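Udp-n-acetylglucosamine pyrophosphorylase (Trypanosoma brucei, PDB 4BQH) probably catalyses the formation of UDP-N-acetylglucosamine and diphosphate from UTP and N-acetylglucosamine 1-phosphate, the last step of that nucleotide-sugar pathway. Local coordinates at residues K96-L101 / D290-G295; D139-R144 / K501-P506; L176-S181 / V205-Q210. One frame throughout, in Å; residues are numbered along the deposited sequence.

Interaction 1 of 3, residues K96-L101 / D290-G295; sequences KRIKNL and DPVFIG
L101 and G295 bring two helices together almost at right angles: the axes of 96-101 and 291-295 cross at 86° and pass 8.7 Å apart. The CA atoms of L101 and G295 are 4.5 Å apart, an approach that suits a residue without a side chain, and the CA-H of G295 points at L101 O (G295 CA to L101 O 3.4 Å, 162° at the hydrogen). P291 O, 3.3 Å from L101 O, is another acceptor and gives it no bond; no conventional hydrogen bond crosses the contact. L101 CD2 sits on the G295 carbonyl, 3.6 Å from G295 O.

In the apolar part I98 and V292 slant across each other and touch through their methyls, I98 CG2 to V292 CG2 at 4.0 Å. V292 holds CG1 anti to its backbone N (chi1 176°), leaving CG2 to face the I98 turn.

The polar element lies off the interface: D290, N-cap of helix 291-300, takes V292 N on OD1 (2.9 Å) from above the carboxylate plane, and its OD2 salt-bridges K307.

F83, on strand 83-84, packs against I98, L101 and V292. F293 leaves the backbone away from 96-101, and its side chain packs on strands 359-363 and 423-427.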
loop_
_atom_site.group_PDB
_atom_site.type_symbol
_atom_site.label_atom_id
_atom_site.label_comp_id
_atom_site.label_asym_id
_atom_site.label_seq_id
_atom_site.Cartn_x
_atom_site.Cartn_y
_atom_site.Cartn_z
ATOM N N LYS A 96 -21.002 3.680 -18.037
ATOM C CA LYS A 96 -21.125 5.138 -17.947
ATOM C C LYS A 96 -20.695 5.643 -16.566
ATOM O O LYS A 96 -19.978 6.629 -16.457
ATOM C CB LYS A 96 -22.542 5.604 -18.240
ATOM C CG LYS A 96 -22.653 7.126 -18.321
ATOM C CD LYS A 96 -24.055 7.584 -18.697
ATOM C CE LYS A 96 -24.075 9.079 -19.014
ATOM N NZ LYS A 96 -23.783 9.932 -17.823
ATOM N N ARG A 97 -21.147 4.953 -15.528
ATOM C CA ARG A 97 -20.828 5.350 -14.149
ATOM C C ARG A 97 -19.321 5.299 -13.934
ATOM O O ARG A 97 -18.755 6.214 -13.334
ATOM C CB ARG A 97 -21.528 4.441 -13.137
ATOM C CG ARG A 97 -21.223 4.840 -11.688
ATOM C CD ARG A 97 -21.974 3.958 -10.725
ATOM N NE ARG A 97 -21.611 4.238 -9.342
ATOM C CZ ARG A 97 -21.912 3.445 -8.322
ATOM N NH1 ARG A 97 -22.580 2.312 -8.524
ATOM N NH2 ARG A 97 -21.532 3.782 -7.108
ATOM N N ILE A 98 -18.685 4.227 -14.419
ATOM C CA ILE A 98 -17.224 4.093 -14.318
ATOM C C ILE A 98 -16.500 5.237 -15.040
ATOM O O ILE A 98 -15.576 5.844 -14.499
ATOM C CB ILE A 98 -16.740 2.721 -14.853
ATOM C CG1 ILE A 98 -17.153 1.612 -13.873
ATOM C CG2 ILE A 98 -15.226 2.717 -15.039
ATOM C CD1 ILE A 98 -17.169 0.201 -14.463
ATOM N N LYS A 99 -16.924 5.536 -16.265
ATOM C CA LYS A 99 -16.328 6.622 -17.028
ATOM C C LYS A 99 -16.528 7.973 -16.333
ATOM O O LYS A 99 -15.615 8.831 -16.319
ATOM C CB LYS A 99 -16.949 6.675 -18.437
ATOM C CG LYS A 99 -16.274 7.659 -19.391
ATOM C CD LYS A 99 -16.730 7.447 -20.840
ATOM C CE LYS A 99 -16.205 6.112 -21.396
ATOM N NZ LYS A 99 -16.347 6.030 -22.879
ATOM N N ASN A 100 -17.705 8.171 -15.752
ATOM C CA ASN A 100 -17.961 9.430 -15.075
ATOM C C ASN A 100 -17.128 9.585 -13.785
ATOM O O ASN A 100 -16.639 10.681 -13.493
ATOM C CB ASN A 100 -19.440 9.596 -14.793
ATOM C CG ASN A 100 -20.246 9.871 -16.052
ATOM O OD1 ASN A 100 -21.452 9.615 -16.093
ATOM N ND2 ASN A 100 -19.587 10.399 -17.075
ATOM N N LEU A 101 -16.967 8.493 -13.046
ATOM C CA LEU A 101 -16.141 8.517 -11.831
ATOM C C LEU A 101 -14.678 8.767 -12.204
ATOM O O LEU A 101 -13.956 9.483 -11.510
ATOM C CB LEU A 101 -16.275 7.191 -11.062
ATOM C CG LEU A 101 -17.620 6.979 -10.339
ATOM C CD1 LEU A 101 -17.682 5.558 -9.790
ATOM C CD2 LEU A 101 -17.841 7.970 -9.194
ATOM N N ASP A 290 -5.459 5.557 -8.958
ATOM C CA ASP A 290 -6.604 5.055 -9.714
ATOM C C ASP A 290 -7.707 6.115 -9.720
ATOM O O ASP A 290 -8.282 6.380 -8.670
ATOM C CB ASP A 290 -7.116 3.786 -9.004
ATOM C CG ASP A 290 -8.355 3.203 -9.623
ATOM O OD1 ASP A 290 -8.920 3.752 -10.580
ATOM O OD2 ASP A 290 -8.777 2.122 -9.133
ATOM N N PRO A 291 -8.004 6.719 -10.895
ATOM C CA PRO A 291 -9.003 7.787 -10.941
ATOM C C PRO A 291 -10.434 7.305 -10.650
ATOM O O PRO A 291 -11.254 8.101 -10.192
ATOM C CB PRO A 291 -8.881 8.318 -12.382
ATOM C CG PRO A 291 -8.465 7.091 -13.174
ATOM C CD PRO A 291 -7.470 6.419 -12.246
ATOM N N VAL A 292 -10.741 6.031 -10.876
ATOM C CA VAL A 292 -12.094 5.519 -10.510
ATOM C C VAL A 292 -12.233 5.426 -8.978
ATOM O O VAL A 292 -13.265 5.800 -8.416
ATOM C CB VAL A 292 -12.391 4.165 -11.177
ATOM C CG1 VAL A 292 -13.731 3.574 -10.727
ATOM C CG2 VAL A 292 -12.344 4.325 -12.698
ATOM N N PHE A 293 -11.191 4.928 -8.324
ATOM C CA PHE A 293 -11.121 4.817 -6.853
ATOM C C PHE A 293 -11.271 6.224 -6.251
ATOM O O PHE A 293 -12.076 6.447 -5.354
ATOM C CB PHE A 293 -9.718 4.259 -6.556
ATOM C CG PHE A 293 -9.505 3.678 -5.176
ATOM C CD1 PHE A 293 -10.546 3.256 -4.359
ATOM C CD2 PHE A 293 -8.202 3.467 -4.751
ATOM C CE1 PHE A 293 -10.276 2.657 -3.113
ATOM C CE2 PHE A 293 -7.923 2.870 -3.511
ATOM C CZ PHE A 293 -8.972 2.472 -2.702
ATOM N N ILE A 294 -10.514 7.176 -6.787
ATOM C CA ILE A 294 -10.567 8.582 -6.343
ATOM C C ILE A 294 -11.935 9.228 -6.598
ATOM O O ILE A 294 -12.485 9.894 -5.710
ATOM C CB ILE A 294 -9.436 9.394 -6.999
ATOM C CG1 ILE A 294 -8.066 8.855 -6.523
ATOM C CG2 ILE A 294 -9.576 10.899 -6.706
ATOM C CD1 ILE A 294 -6.926 9.280 -7.465
ATOM N N GLY A 295 -12.460 9.035 -7.796
ATOM C CA GLY A 295 -13.775 9.592 -8.163
ATOM C C GLY A 295 -14.885 9.028 -7.286
ATOM O O GLY A 295 -15.772 9.762 -6.820
#

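Interaction 2 of 3, residues D139-R144 / K501-P506; sequences DGLQQR and KAEISP
E503 reaches from strand 501-504 of a two-stranded parallel sheet into the loop 139-144, where its carboxylate receives two successive backbone N-H groups and a side-chain amide. This loop leads into helix 147-166 within the GT-A-type part of the chain, so the contact ties that part to the strand pair near the C-terminus.

In the first shell, OE1 of E503 accepts from Q142 N at 2.8 Å through its syn lone pair, with 164° at the hydrogen. OE2 has two donors. Q143 N comes in on the syn side at 3.0 Å, somewhat out of the carboxylate plane, and Q143 NE2 uses the anti lone pair of OE2, also at 3.0 Å. The acceptor lies practically within the amide plane of Q143, although amide and carboxylate are turned 44° against each other. Three bonds thus hold the carboxylate's rotation, and donation by so many N-H groups would be expected to stabilise its charge. L141 CB lies 3.4 Å from E503 OE2, and L141 CD2 rests beside the carboxylate carbon, E503 CD, at 3.8 Å.

E503 spans the gap because its chain is extended, with CG anti to the backbone N (chi1 175°). Water adds two bridges: one links G140 O to OE1 of E503, the other joins Q143 NE2 to I504 O.

Further out, F535 of strand 533-536 backs Q142, Q143 and E503, and L456 of helix 448-471 also packs on E503. The other end of the Q143 amide is fixed by K145 NZ, which is hydrogen-bonded to Q143 OE1, and Q143 OE1 sits 3.3 Å from P506 CD.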
loop_
_atom_site.group_PDB
_atom_site.type_symbol
_atom_site.label_atom_id
_atom_site.label_comp_id
_atom_site.label_asym_id
_atom_site.label_seq_id
_atom_site.Cartn_x
_atom_site.Cartn_y
_atom_site.Cartn_z
ATOM N N ASP A 139 12.020 -11.136 -13.059
ATOM C CA ASP A 139 12.388 -11.862 -14.263
ATOM C C ASP A 139 11.136 -12.151 -15.056
ATOM O O ASP A 139 10.024 -12.212 -14.503
ATOM C CB ASP A 139 13.042 -13.196 -13.902
ATOM C CG ASP A 139 14.314 -13.021 -13.107
ATOM O OD1 ASP A 139 15.050 -12.036 -13.342
ATOM O OD2 ASP A 139 14.564 -13.874 -12.238
ATOM N N GLY A 140 11.305 -12.357 -16.350
ATOM C CA GLY A 140 10.177 -12.682 -17.180
ATOM C C GLY A 140 9.562 -11.459 -17.826
ATOM O O GLY A 140 8.585 -11.580 -18.555
ATOM N N LEU A 141 10.104 -10.284 -17.517
ATOM C CA LEU A 141 9.659 -9.066 -18.176
ATOM C C LEU A 141 10.778 -8.529 -19.044
ATOM O O LEU A 141 11.935 -8.483 -18.625
ATOM C CB LEU A 141 9.212 -8.007 -17.169
ATOM C CG LEU A 141 8.022 -8.399 -16.282
ATOM C CD1 LEU A 141 7.829 -7.341 -15.206
ATOM C CD2 LEU A 141 6.747 -8.561 -17.114
ATOM N N GLN A 142 10.412 -8.106 -20.250
ATOM C CA GLN A 142 11.345 -7.444 -21.137
ATOM C C GLN A 142 11.752 -6.065 -20.621
ATOM O O GLN A 142 12.839 -5.591 -20.927
ATOM C CB GLN A 142 10.753 -7.358 -22.546
ATOM C CG GLN A 142 10.564 -8.739 -23.193
ATOM C CD GLN A 142 10.320 -8.660 -24.681
ATOM O OE1 GLN A 142 9.337 -9.184 -25.171
ATOM N NE2 GLN A 142 11.196 -7.977 -25.399
ATOM N N GLN A 143 10.878 -5.415 -19.846
ATOM C CA GLN A 143 11.258 -4.185 -19.175
ATOM C C GLN A 143 12.176 -4.661 -18.090
ATOM O O GLN A 143 11.918 -5.684 -17.481
ATOM C CB GLN A 143 10.048 -3.515 -18.499
ATOM C CG GLN A 143 8.946 -3.139 -19.452
ATOM C CD GLN A 143 7.670 -2.785 -18.724
ATOM O OE1 GLN A 143 7.472 -1.636 -18.346
ATOM N NE2 GLN A 143 6.811 -3.768 -18.517
ATOM N N ARG A 144 13.242 -3.952 -17.808
ATOM C CA ARG A 144 14.058 -4.458 -16.708
ATOM C C ARG A 144 13.960 -3.407 -15.635
ATOM O O ARG A 144 14.882 -2.639 -15.403
ATOM C CB ARG A 144 15.496 -4.791 -17.155
ATOM C CG ARG A 144 15.599 -5.785 -18.315
ATOM C CD ARG A 144 14.932 -7.136 -18.051
ATOM N N LYS A 501 1.027 -13.290 -25.979
ATOM C CA LYS A 501 0.766 -12.364 -24.875
ATOM C C LYS A 501 1.273 -10.978 -25.210
ATOM O O LYS A 501 1.956 -10.801 -26.186
ATOM C CB LYS A 501 1.485 -12.850 -23.622
ATOM C CG LYS A 501 1.100 -14.271 -23.221
ATOM C CD LYS A 501 -0.387 -14.458 -23.005
ATOM C CE LYS A 501 -0.647 -15.946 -22.753
ATOM N NZ LYS A 501 -2.095 -16.303 -22.908
ATOM N N ALA A 502 0.939 -10.003 -24.375
ATOM C CA ALA A 502 1.525 -8.674 -24.505
ATOM C C ALA A 502 2.113 -8.225 -23.167
ATOM O O ALA A 502 1.648 -8.635 -22.086
ATOM C CB ALA A 502 0.467 -7.686 -24.991
ATOM N N GLU A 503 3.159 -7.412 -23.244
ATOM C CA GLU A 503 3.735 -6.755 -22.086
ATOM C C GLU A 503 3.795 -5.274 -22.446
ATOM O O GLU A 503 4.412 -4.902 -23.450
ATOM C CB GLU A 503 5.142 -7.273 -21.802
ATOM C CG GLU A 503 5.838 -6.531 -20.675
ATOM C CD GLU A 503 7.289 -6.926 -20.462
ATOM O OE1 GLU A 503 7.704 -8.014 -20.942
ATOM O OE2 GLU A 503 8.007 -6.143 -19.807
ATOM N N ILE A 504 3.144 -4.439 -21.648
ATOM C CA ILE A 504 2.983 -3.015 -22.018
ATOM C C ILE A 504 3.547 -2.139 -20.909
ATOM O O ILE A 504 3.134 -2.246 -19.745
ATOM C CB ILE A 504 1.500 -2.672 -22.269
ATOM C CG1 ILE A 504 0.922 -3.560 -23.385
ATOM C CG2 ILE A 504 1.321 -1.169 -22.598
ATOM C CD1 ILE A 504 -0.585 -3.534 -23.513
ATOM N N SER A 505 4.474 -1.247 -21.276
ATOM C CA SER A 505 5.056 -0.280 -20.371
ATOM C C SER A 505 3.975 0.607 -19.775
ATOM O O SER A 505 3.060 0.978 -20.478
ATOM C CB SER A 505 6.039 0.625 -21.129
ATOM O OG SER A 505 6.542 1.602 -20.245
ATOM N N PRO A 506 4.094 0.944 -18.474
ATOM C CA PRO A 506 3.114 1.903 -17.927
ATOM C C PRO A 506 3.207 3.272 -18.574
ATOM O O PRO A 506 2.230 4.010 -18.548
ATOM C CB PRO A 506 3.464 1.991 -16.436
ATOM C CG PRO A 506 4.369 0.854 -16.148
ATOM C CD PRO A 506 5.006 0.412 -17.448
HETATM O O HOH W 1 7.400 -10.818 -21.039
HETATM O O HOH W 2 4.163 -3.184 -17.206
#

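Interaction 3 of 3, residues L176-S181 / V205-Q210; sequences LLVMTS and VHFFAQ. With SO4 (sulfate ion), chain D.
F208 and M179 form the apolar centre on one face of this parallel strand pair. CB and CG of M179 lie over one face of the F208 ring: M179 CG is 4.0 Å from the ring centroid of F208, a CH-pi contact, and M179 SD stands obliquely beside the same ring in a Met-aromatic contact. F208 sets its CG between backbone N and carbonyl carbon (chi1 69°), which swings the ring back over the neighbouring strand, where CE1 also meets L177 CB at 3.6 Å. A244 of helix 241-246 packs against both M179 and F208. On the reverse face V178 and F207 run side by side, V178 CB touching F207 CD1 at 3.7 Å, beneath helix 185-194, which carries F192 edge-to-face against F207.

Between these layers the backbones pair as in a Rossmann-like sheet, strands 175-180 and 205-209 being joined by helix 185-194 in a beta-alpha-beta crossover. The ladder runs from H206 N on L176 O through V178 N on H206 O and F208 N on V178 O to T180 N on F208 O.

At the far end T180 O takes two donors from opposite faces of its carbonyl plane, Q210 N at 3.0 Å and Q210 NE2 at 3.1 Å. M179 CE lies against that amide at 3.4 Å from Q210 NE2, and the Q210 side chain is about 6 Å from the bound inhibitor. T180 OG1 is hydrogen-bonded to OD2 of D185.

At the other end H206 ND1 gives a 2.8 Å bond to O1 of a sulfate, probably taken from the crystallisation liquor, edge-on to the ring, with R249 and H267 as further partners of the anion. H206 NE2 is bonded to OE1 of Q175. With an acceptor at each nitrogen, H206 is probably a protonated imidazolium in this crystal.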
loop_
_atom_site.group_PDB
_atom_site.type_symbol
_atom_site.label_atom_id
_atom_site.label_comp_id
_atom_site.label_asym_id
_atom_site.label_seq_id
_atom_site.Cartn_x
_atom_site.Cartn_y
_atom_site.Cartn_z
ATOM N N LEU A 176 4.298 11.730 -3.977
ATOM C CA LEU A 176 4.685 10.362 -3.687
ATOM C C LEU A 176 5.303 10.347 -2.294
ATOM O O LEU A 176 6.274 11.070 -2.010
ATOM C CB LEU A 176 5.698 9.847 -4.729
ATOM C CG LEU A 176 6.183 8.410 -4.486
ATOM C CD1 LEU A 176 5.021 7.423 -4.469
ATOM C CD2 LEU A 176 7.193 7.988 -5.532
ATOM N N LEU A 177 4.728 9.522 -1.424
ATOM C CA LEU A 177 5.190 9.400 -0.043
ATOM C C LEU A 177 5.766 8.005 0.087
ATOM O O LEU A 177 5.036 7.018 -0.094
ATOM C CB LEU A 177 3.993 9.564 0.907
ATOM C CG LEU A 177 2.947 10.637 0.589
ATOM C CD1 LEU A 177 1.882 10.626 1.685
ATOM C CD2 LEU A 177 3.634 11.992 0.470
ATOM N N VAL A 178 7.069 7.917 0.342
ATOM C CA VAL A 178 7.728 6.614 0.388
ATOM C C VAL A 178 8.002 6.283 1.864
ATOM O O VAL A 178 8.839 6.929 2.495
ATOM C CB VAL A 178 9.049 6.643 -0.421
ATOM C CG1 VAL A 178 9.753 5.286 -0.357
ATOM C CG2 VAL A 178 8.741 7.020 -1.858
ATOM N N MET A 179 7.267 5.313 2.411
ATOM C CA MET A 179 7.389 5.021 3.833
ATOM C C MET A 179 8.443 3.952 4.073
ATOM O O MET A 179 8.210 2.759 3.912
ATOM C CB MET A 179 6.051 4.639 4.493
ATOM C CG MET A 179 6.212 4.703 6.021
ATOM S SD MET A 179 4.657 4.378 6.878
ATOM C CE MET A 179 4.596 2.606 6.775
ATOM N N THR A 180 9.616 4.415 4.468
ATOM C CA THR A 180 10.787 3.559 4.588
ATOM C C THR A 180 10.807 2.937 5.993
ATOM O O THR A 180 9.926 3.186 6.811
ATOM C CB THR A 180 12.039 4.409 4.381
ATOM O OG1 THR A 180 11.978 5.529 5.278
ATOM C CG2 THR A 180 12.098 4.931 2.929
ATOM N N SER A 181 11.828 2.131 6.263
ATOM C CA SER A 181 12.186 1.813 7.643
ATOM C C SER A 181 13.345 2.704 8.087
ATOM O O SER A 181 14.059 3.286 7.251
ATOM C CB SER A 181 12.575 0.336 7.783
ATOM O OG SER A 181 13.819 0.052 7.141
ATOM N N VAL A 205 8.559 13.925 -4.187
ATOM C CA VAL A 205 8.875 12.675 -3.510
ATOM C C VAL A 205 9.290 12.931 -2.071
ATOM O O VAL A 205 10.236 13.702 -1.813
ATOM C CB VAL A 205 9.960 11.887 -4.253
ATOM C CG1 VAL A 205 10.206 10.560 -3.534
ATOM C CG2 VAL A 205 9.500 11.658 -5.696
ATOM N N HIS A 206 8.600 12.279 -1.136
ATOM C CA HIS A 206 8.794 12.537 0.286
ATOM C C HIS A 206 9.115 11.243 0.952
ATOM O O HIS A 206 8.274 10.339 0.989
ATOM C CB HIS A 206 7.518 13.144 0.895
ATOM C CG HIS A 206 6.980 14.341 0.129
ATOM N ND1 HIS A 206 7.266 15.605 0.475
ATOM C CD2 HIS A 206 6.161 14.423 -0.997
ATOM C CE1 HIS A 206 6.667 16.467 -0.383
ATOM N NE2 HIS A 206 5.992 15.743 -1.289
ATOM N N PHE A 207 10.326 11.121 1.474
ATOM C CA PHE A 207 10.717 9.908 2.196
ATOM C C PHE A 207 10.469 10.105 3.682
ATOM O O PHE A 207 10.834 11.131 4.252
ATOM C CB PHE A 207 12.197 9.613 1.976
ATOM C CG PHE A 207 12.555 9.399 0.545
ATOM C CD1 PHE A 207 12.382 8.156 -0.057
ATOM C CD2 PHE A 207 13.063 10.460 -0.207
ATOM C CE1 PHE A 207 12.713 7.986 -1.403
ATOM C CE2 PHE A 207 13.398 10.298 -1.533
ATOM C CZ PHE A 207 13.219 9.052 -2.132
ATOM N N PHE A 208 9.843 9.130 4.322
ATOM C CA PHE A 208 9.555 9.243 5.741
ATOM C C PHE A 208 9.613 7.876 6.388
ATOM O O PHE A 208 8.957 6.948 5.930
ATOM C CB PHE A 208 8.214 9.984 6.006
ATOM C CG PHE A 208 6.968 9.233 5.604
ATOM C CD1 PHE A 208 6.694 8.916 4.252
ATOM C CD2 PHE A 208 6.027 8.886 6.580
ATOM C CE1 PHE A 208 5.524 8.237 3.908
ATOM C CE2 PHE A 208 4.843 8.222 6.243
ATOM C CZ PHE A 208 4.597 7.900 4.905
ATOM N N ALA A 209 10.393 7.764 7.457
ATOM C CA ALA A 209 10.598 6.457 8.092
ATOM C C ALA A 209 9.533 6.154 9.116
ATOM O O ALA A 209 9.132 7.034 9.908
ATOM C CB ALA A 209 11.961 6.409 8.763
ATOM N N GLN A 210 9.089 4.905 9.107
ATOM C CA GLN A 210 8.174 4.407 10.125
ATOM C C GLN A 210 8.985 3.996 11.331
ATOM O O GLN A 210 10.230 3.891 11.265
ATOM C CB GLN A 210 7.396 3.188 9.598
ATOM C CG GLN A 210 8.257 1.998 9.203
ATOM C CD GLN A 210 7.456 1.026 8.379
ATOM O OE1 GLN A 210 6.639 0.264 8.919
ATOM N NE2 GLN A 210 7.602 1.115 7.059
HETATM S S SO4 D . 8.907 17.345 3.175
HETATM O O1 SO4 D . 9.134 16.012 2.584
HETATM O O2 SO4 D . 9.158 17.324 4.642
HETATM O O3 SO4 D . 7.507 17.742 2.929
HETATM O O4 SO4 D . 9.879 18.307 2.594
#

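In the fold
Interaction 3 lies nearest the middle of the chain, about 12 Å from its centre, within the parallel region of the large mixed sheet. Interaction 1 joins two helices at another part of that sheet, and interaction 2 reaches across to the separate strand pair near the C-terminus; their centres lie about 20 and 22 Å out. All three are 27 or 28 Å apart, centre to centre, and none touches another. Interactions 1 and 2 are largely buried, interaction 3 partly so. Their chemistry differs: close backbone packing without a cross-contact hydrogen bond at 96-101/290-295, one carboxylate gripped by a loop at 139-144/501-506, and a regular parallel ladder between two faces that each carry a phenylalanine at 176-181/205-210.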